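Local coordinates for protein dipeptide Epimerase (PDB 3JVA) that belongs to the mandelate racemase/muconate lactonizing enzyme family of the enolase superfamily and holds a magnesium ion in its barrel domain, at residues B[130-143]-B[147-161]. Sequence-based numbering, arbitrary orientation.
Sequences ITDITLGIDEPNVM and AVEKVKLGFDTLKIK
Ile133 and Phe155 pack at about a right angle where strand 128-134, helix 140-152 and strand 157-161 form one beta-alpha-beta unit of the barrel. CB of Ile133 lies 3.7 Å from Phe155 CE1. CG2 comes over the ring face as a CH-pi contact, 3.9 Å from the centroid, and also lies beside Leu158 CD2. CG1 is anti to the backbone N (chi1 -174°), and CD1 stays over the same ring face, 4.0 Å from Phe155 CZ, while also touching CD of Lys150. At the edge of the same ring, in its plane, sits the carbonyl O of Thr131.

Leu135 continues this layer. Its CD1 meets Ala147 CB and Leu158 CD1. Its CD2 touches Lys150 CG, the two side chains running in opposite directions. Met143 CE joins from the helix, 3.9 Å from Ile160 CG2.

The two strands run parallel. Ile133 N donates to Thr157 O, Lys159 N to Ile133 O, and Leu135 N to Lys159 O at 2.8 Å. Beyond this pairing, water 2 accepts from Lys161 N and donates to Leu135 O. At the other end water 1 links Asp156 N to Thr131 O.

Thr134 and Lys159 lie side by side on the polar face of the sheet. The Lys159 chain stays extended until chi4 (-68°), and its NZ makes a weak 3.5 Å bond to Thr134 OG1. NZ also binds a glycerol, and the magnesium ion is about 5 Å from this side chain. Asp132 packs CB against Thr157 CG2, and its OD2 is held by a salt bridge to Arg187 of the next strand, 185-189. Aliphatic and aromatic groups, including the methylenes of Lys150, thus join sheet to helix. The opposite face carries Thr134 and Lys159, whose amine lies in polar surroundings near the magnesium ion.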
loop_
_atom_site.group_PDB
_atom_site.type_symbol
_atom_site.label_atom_id
_atom_site.label_comp_id
_atom_site.label_asym_id
_atom_site.label_seq_id
_atom_site.Cartn_x
_atom_site.Cartn_y
_atom_site.Cartn_z
ATOM N N ILE B 130 39.612 -6.906 13.403
ATOM C CA ILE B 130 40.377 -5.949 12.615
ATOM C C ILE B 130 39.666 -4.606 12.568
ATOM O O ILE B 130 38.489 -4.532 12.229
ATOM C CB ILE B 130 40.554 -6.441 11.164
ATOM C CG1 ILE B 130 41.362 -7.741 11.152
ATOM C CG2 ILE B 130 41.242 -5.361 10.328
ATOM C CD1 ILE B 130 41.404 -8.424 9.798
ATOM N N THR B 131 40.377 -3.542 12.909
ATOM C CA THR B 131 39.778 -2.222 12.862
ATOM C C THR B 131 40.420 -1.360 11.795
ATOM O O THR B 131 41.563 -1.594 11.390
ATOM C CB THR B 131 39.913 -1.470 14.204
ATOM O OG1 THR B 131 39.359 -0.156 14.061
ATOM C CG2 THR B 131 41.382 -1.344 14.614
ATOM N N ASP B 132 39.669 -0.374 11.319
ATOM C CA ASP B 132 40.210 0.561 10.349
ATOM C C ASP B 132 40.818 1.646 11.225
ATOM O O ASP B 132 40.890 1.504 12.450
ATOM C CB ASP B 132 39.098 1.180 9.479
ATOM C CG ASP B 132 38.067 1.972 10.293
ATOM O OD1 ASP B 132 38.428 2.575 11.331
ATOM O OD2 ASP B 132 36.888 2.010 9.879
ATOM N N ILE B 133 41.266 2.723 10.603
ATOM C CA ILE B 133 41.792 3.851 11.345
ATOM C C ILE B 133 41.356 5.085 10.573
ATOM O O ILE B 133 41.409 5.116 9.334
ATOM C CB ILE B 133 43.339 3.816 11.497
ATOM C CG1 ILE B 133 43.777 4.967 12.412
ATOM C CG2 ILE B 133 44.017 3.932 10.142
ATOM C CD1 ILE B 133 45.220 4.871 12.873
ATOM N N THR B 134 40.891 6.087 11.308
ATOM C CA THR B 134 40.415 7.325 10.709
ATOM C C THR B 134 41.548 8.317 10.483
ATOM O O THR B 134 42.370 8.542 11.362
ATOM C CB THR B 134 39.336 7.983 11.607
ATOM O OG1 THR B 134 38.214 7.101 11.733
ATOM C CG2 THR B 134 38.868 9.308 11.011
ATOM N N LEU B 135 41.596 8.898 9.291
ATOM C CA LEU B 135 42.617 9.885 8.981
ATOM C C LEU B 135 42.010 11.253 9.253
ATOM O O LEU B 135 40.930 11.568 8.749
ATOM C CB LEU B 135 43.035 9.794 7.509
ATOM C CG LEU B 135 43.639 8.477 7.015
ATOM C CD1 LEU B 135 43.947 8.604 5.529
ATOM C CD2 LEU B 135 44.905 8.142 7.795
ATOM N N GLY B 136 42.693 12.061 10.056
ATOM C CA GLY B 136 42.180 13.381 10.365
ATOM C C GLY B 136 42.138 14.262 9.132
ATOM O O GLY B 136 43.021 14.181 8.278
ATOM N N ILE B 137 41.115 15.101 9.030
ATOM C CA ILE B 137 40.983 15.986 7.881
ATOM C C ILE B 137 42.159 16.952 7.816
ATOM O O ILE B 137 42.565 17.529 8.824
ATOM C CB ILE B 137 39.648 16.768 7.935
ATOM C CG1 ILE B 137 38.484 15.794 7.724
ATOM C CG2 ILE B 137 39.614 17.850 6.861
ATOM C CD1 ILE B 137 38.560 15.013 6.415
ATOM N N ASP B 138 42.712 17.114 6.621
ATOM C CA ASP B 138 43.852 17.997 6.421
ATOM C C ASP B 138 44.048 18.136 4.913
ATOM O O ASP B 138 43.244 17.616 4.133
ATOM C CB ASP B 138 45.090 17.378 7.079
ATOM C CG ASP B 138 46.131 18.411 7.471
ATOM O OD1 ASP B 138 46.877 18.153 8.439
ATOM O OD2 ASP B 138 46.210 19.470 6.817
ATOM N N GLU B 139 45.094 18.842 4.496
ATOM C CA GLU B 139 45.348 19.004 3.071
ATOM C C GLU B 139 45.542 17.628 2.445
ATOM O O GLU B 139 46.042 16.713 3.096
ATOM C CB GLU B 139 46.590 19.868 2.842
ATOM C CG GLU B 139 46.414 21.317 3.268
ATOM C CD GLU B 139 45.182 21.963 2.649
ATOM O OE1 GLU B 139 45.064 21.963 1.404
ATOM O OE2 GLU B 139 44.331 22.472 3.409
ATOM N N PRO B 140 45.145 17.461 1.173
ATOM C CA PRO B 140 45.281 16.177 0.473
ATOM C C PRO B 140 46.645 15.510 0.647
ATOM O O PRO B 140 46.736 14.342 1.029
ATOM C CB PRO B 140 45.003 16.552 -0.980
ATOM C CG PRO B 140 43.975 17.632 -0.838
ATOM C CD PRO B 140 44.541 18.475 0.289
ATOM N N ASN B 141 47.701 16.265 0.365
ATOM C CA ASN B 141 49.067 15.770 0.470
ATOM C C ASN B 141 49.420 15.261 1.865
ATOM O O ASN B 141 50.125 14.259 2.006
ATOM C CB ASN B 141 50.039 16.874 0.050
ATOM C CG ASN B 141 49.579 18.251 0.496
ATOM O OD1 ASN B 141 48.541 18.751 0.045
ATOM N ND2 ASN B 141 50.343 18.871 1.386
ATOM N N VAL B 142 48.934 15.948 2.895
ATOM C CA VAL B 142 49.209 15.539 4.266
ATOM C C VAL B 142 48.461 14.251 4.598
ATOM O O VAL B 142 49.029 13.328 5.182
ATOM C CB VAL B 142 48.799 16.634 5.273
ATOM C CG1 VAL B 142 49.007 16.135 6.697
ATOM C CG2 VAL B 142 49.621 17.892 5.030
ATOM N N MET B 143 47.187 14.183 4.222
ATOM C CA MET B 143 46.403 12.983 4.489
ATOM C C MET B 143 47.007 11.797 3.744
ATOM O O MET B 143 47.020 10.670 4.245
ATOM C CB MET B 143 44.947 13.187 4.059
ATOM C CG MET B 143 44.232 14.290 4.822
ATOM S SD MET B 143 42.451 14.301 4.512
ATOM C CE MET B 143 41.957 12.844 5.467
ATOM N N ALA B 147 48.225 8.338 5.238
ATOM C CA ALA B 147 47.683 7.076 4.751
ATOM C C ALA B 147 48.813 6.067 4.546
ATOM O O ALA B 147 48.717 4.917 4.983
ATOM C CB ALA B 147 46.928 7.295 3.442
ATOM N N VAL B 148 49.889 6.488 3.885
ATOM C CA VAL B 148 50.996 5.566 3.669
ATOM C C VAL B 148 51.551 5.108 5.014
ATOM O O VAL B 148 51.847 3.932 5.195
ATOM C CB VAL B 148 52.129 6.195 2.810
ATOM C CG1 VAL B 148 51.586 6.577 1.439
ATOM C CG2 VAL B 148 52.714 7.403 3.499
ATOM N N GLU B 149 51.665 6.029 5.968
ATOM C CA GLU B 149 52.174 5.675 7.291
ATOM C C GLU B 149 51.316 4.595 7.950
ATOM O O GLU B 149 51.841 3.622 8.489
ATOM C CB GLU B 149 52.234 6.913 8.193
ATOM C CG GLU B 149 53.259 7.947 7.741
ATOM C CD GLU B 149 53.266 9.201 8.599
ATOM O OE1 GLU B 149 54.043 10.126 8.282
ATOM O OE2 GLU B 149 52.500 9.270 9.584
ATOM N N LYS B 150 49.996 4.762 7.895
ATOM C CA LYS B 150 49.085 3.793 8.505
ATOM C C LYS B 150 49.134 2.452 7.789
ATOM O O LYS B 150 49.045 1.398 8.419
ATOM C CB LYS B 150 47.648 4.327 8.494
ATOM C CG LYS B 150 47.499 5.732 9.062
ATOM C CD LYS B 150 48.162 5.867 10.426
ATOM C CE LYS B 150 48.047 7.295 10.937
ATOM N NZ LYS B 150 48.794 7.498 12.206
ATOM N N VAL B 151 49.274 2.485 6.468
ATOM C CA VAL B 151 49.347 1.247 5.711
ATOM C C VAL B 151 50.605 0.478 6.107
ATOM O O VAL B 151 50.587 -0.750 6.207
ATOM C CB VAL B 151 49.353 1.527 4.193
ATOM C CG1 VAL B 151 49.713 0.258 3.426
ATOM C CG2 VAL B 151 47.978 2.032 3.762
ATOM N N LYS B 152 51.696 1.204 6.340
ATOM C CA LYS B 152 52.950 0.568 6.741
ATOM C C LYS B 152 52.757 -0.096 8.099
ATOM O O LYS B 152 53.439 -1.064 8.431
ATOM C CB LYS B 152 54.076 1.597 6.837
ATOM C CG LYS B 152 54.322 2.362 5.554
ATOM C CD LYS B 152 55.633 3.132 5.599
ATOM C CE LYS B 152 55.847 3.902 4.303
ATOM N NZ LYS B 152 55.630 3.033 3.112
ATOM N N LEU B 153 51.821 0.439 8.876
ATOM C CA LEU B 153 51.505 -0.091 10.196
ATOM C C LEU B 153 50.649 -1.355 10.084
ATOM O O LEU B 153 50.409 -2.047 11.078
ATOM C CB LEU B 153 50.774 0.977 11.017
ATOM C CG LEU B 153 51.499 1.653 12.187
ATOM C CD1 LEU B 153 52.973 1.846 11.890
ATOM C CD2 LEU B 153 50.821 2.981 12.482
ATOM N N GLY B 154 50.187 -1.655 8.870
ATOM C CA GLY B 154 49.386 -2.853 8.664
ATOM C C GLY B 154 47.908 -2.626 8.390
ATOM O O GLY B 154 47.183 -3.566 8.057
ATOM N N PHE B 155 47.448 -1.391 8.529
ATOM C CA PHE B 155 46.038 -1.101 8.281
ATOM C C PHE B 155 45.672 -1.351 6.820
ATOM O O PHE B 155 46.414 -0.977 5.913
ATOM C CB PHE B 155 45.731 0.346 8.666
ATOM C CG PHE B 155 45.702 0.572 10.150
ATOM C CD1 PHE B 155 44.579 0.222 10.894
ATOM C CD2 PHE B 155 46.815 1.073 10.813
ATOM C CE1 PHE B 155 44.567 0.363 12.279
ATOM C CE2 PHE B 155 46.816 1.217 12.201
ATOM C CZ PHE B 155 45.687 0.860 12.935
ATOM N N ASP B 156 44.532 -1.995 6.599
ATOM C CA ASP B 156 44.074 -2.286 5.246
ATOM C C ASP B 156 42.799 -1.506 4.933
ATOM O O ASP B 156 42.253 -1.606 3.834
ATOM C CB ASP B 156 43.824 -3.791 5.086
ATOM C CG ASP B 156 42.718 -4.306 5.996
ATOM O OD1 ASP B 156 42.536 -5.542 6.069
ATOM O OD2 ASP B 156 42.028 -3.482 6.633
ATOM N N THR B 157 42.337 -0.723 5.904
ATOM C CA THR B 157 41.125 0.072 5.736
ATOM C C THR B 157 41.286 1.446 6.378
ATOM O O THR B 157 41.627 1.563 7.560
ATOM C CB THR B 157 39.907 -0.642 6.361
ATOM O OG1 THR B 157 39.807 -1.969 5.824
ATOM C CG2 THR B 157 38.617 0.118 6.055
ATOM N N LEU B 158 41.053 2.484 5.586
ATOM C CA LEU B 158 41.168 3.855 6.057
ATOM C C LEU B 158 39.801 4.520 5.988
ATOM O O LEU B 158 39.021 4.267 5.071
ATOM C CB LEU B 158 42.154 4.636 5.187
ATOM C CG LEU B 158 43.537 4.004 5.029
ATOM C CD1 LEU B 158 44.340 4.796 3.998
ATOM C CD2 LEU B 158 44.250 3.973 6.374
ATOM N N LYS B 159 39.523 5.371 6.965
ATOM C CA LYS B 159 38.253 6.075 7.031
ATOM C C LYS B 159 38.488 7.574 7.027
ATOM O O LYS B 159 39.370 8.067 7.731
ATOM C CB LYS B 159 37.506 5.676 8.305
ATOM C CG LYS B 159 36.263 6.505 8.593
ATOM C CD LYS B 159 35.470 5.899 9.742
ATOM C CE LYS B 159 34.380 6.841 10.228
ATOM N NZ LYS B 159 34.983 8.030 10.887
ATOM N N ILE B 160 37.710 8.294 6.223
ATOM C CA ILE B 160 37.837 9.745 6.159
ATOM C C ILE B 160 36.476 10.413 6.056
ATOM O O ILE B 160 35.538 9.869 5.470
ATOM C CB ILE B 160 38.695 10.227 4.957
ATOM C CG1 ILE B 160 37.933 10.033 3.651
ATOM C CG2 ILE B 160 40.018 9.477 4.923
ATOM C CD1 ILE B 160 38.560 10.754 2.469
ATOM N N LYS B 161 36.379 11.600 6.637
ATOM C CA LYS B 161 35.144 12.366 6.612
ATOM C C LYS B 161 35.030 13.136 5.300
ATOM O O LYS B 161 36.024 13.654 4.789
ATOM C CB LYS B 161 35.122 13.344 7.789
ATOM C CG LYS B 161 33.870 14.202 7.866
ATOM C CD LYS B 161 33.839 15.046 9.144
ATOM C CE LYS B 161 35.000 16.026 9.198
ATOM N NZ LYS B 161 34.967 16.874 10.426
HETATM O O HOH W 1 42.535 -2.137 8.832
HETATM O O HOH W 2 38.392 12.220 8.543
#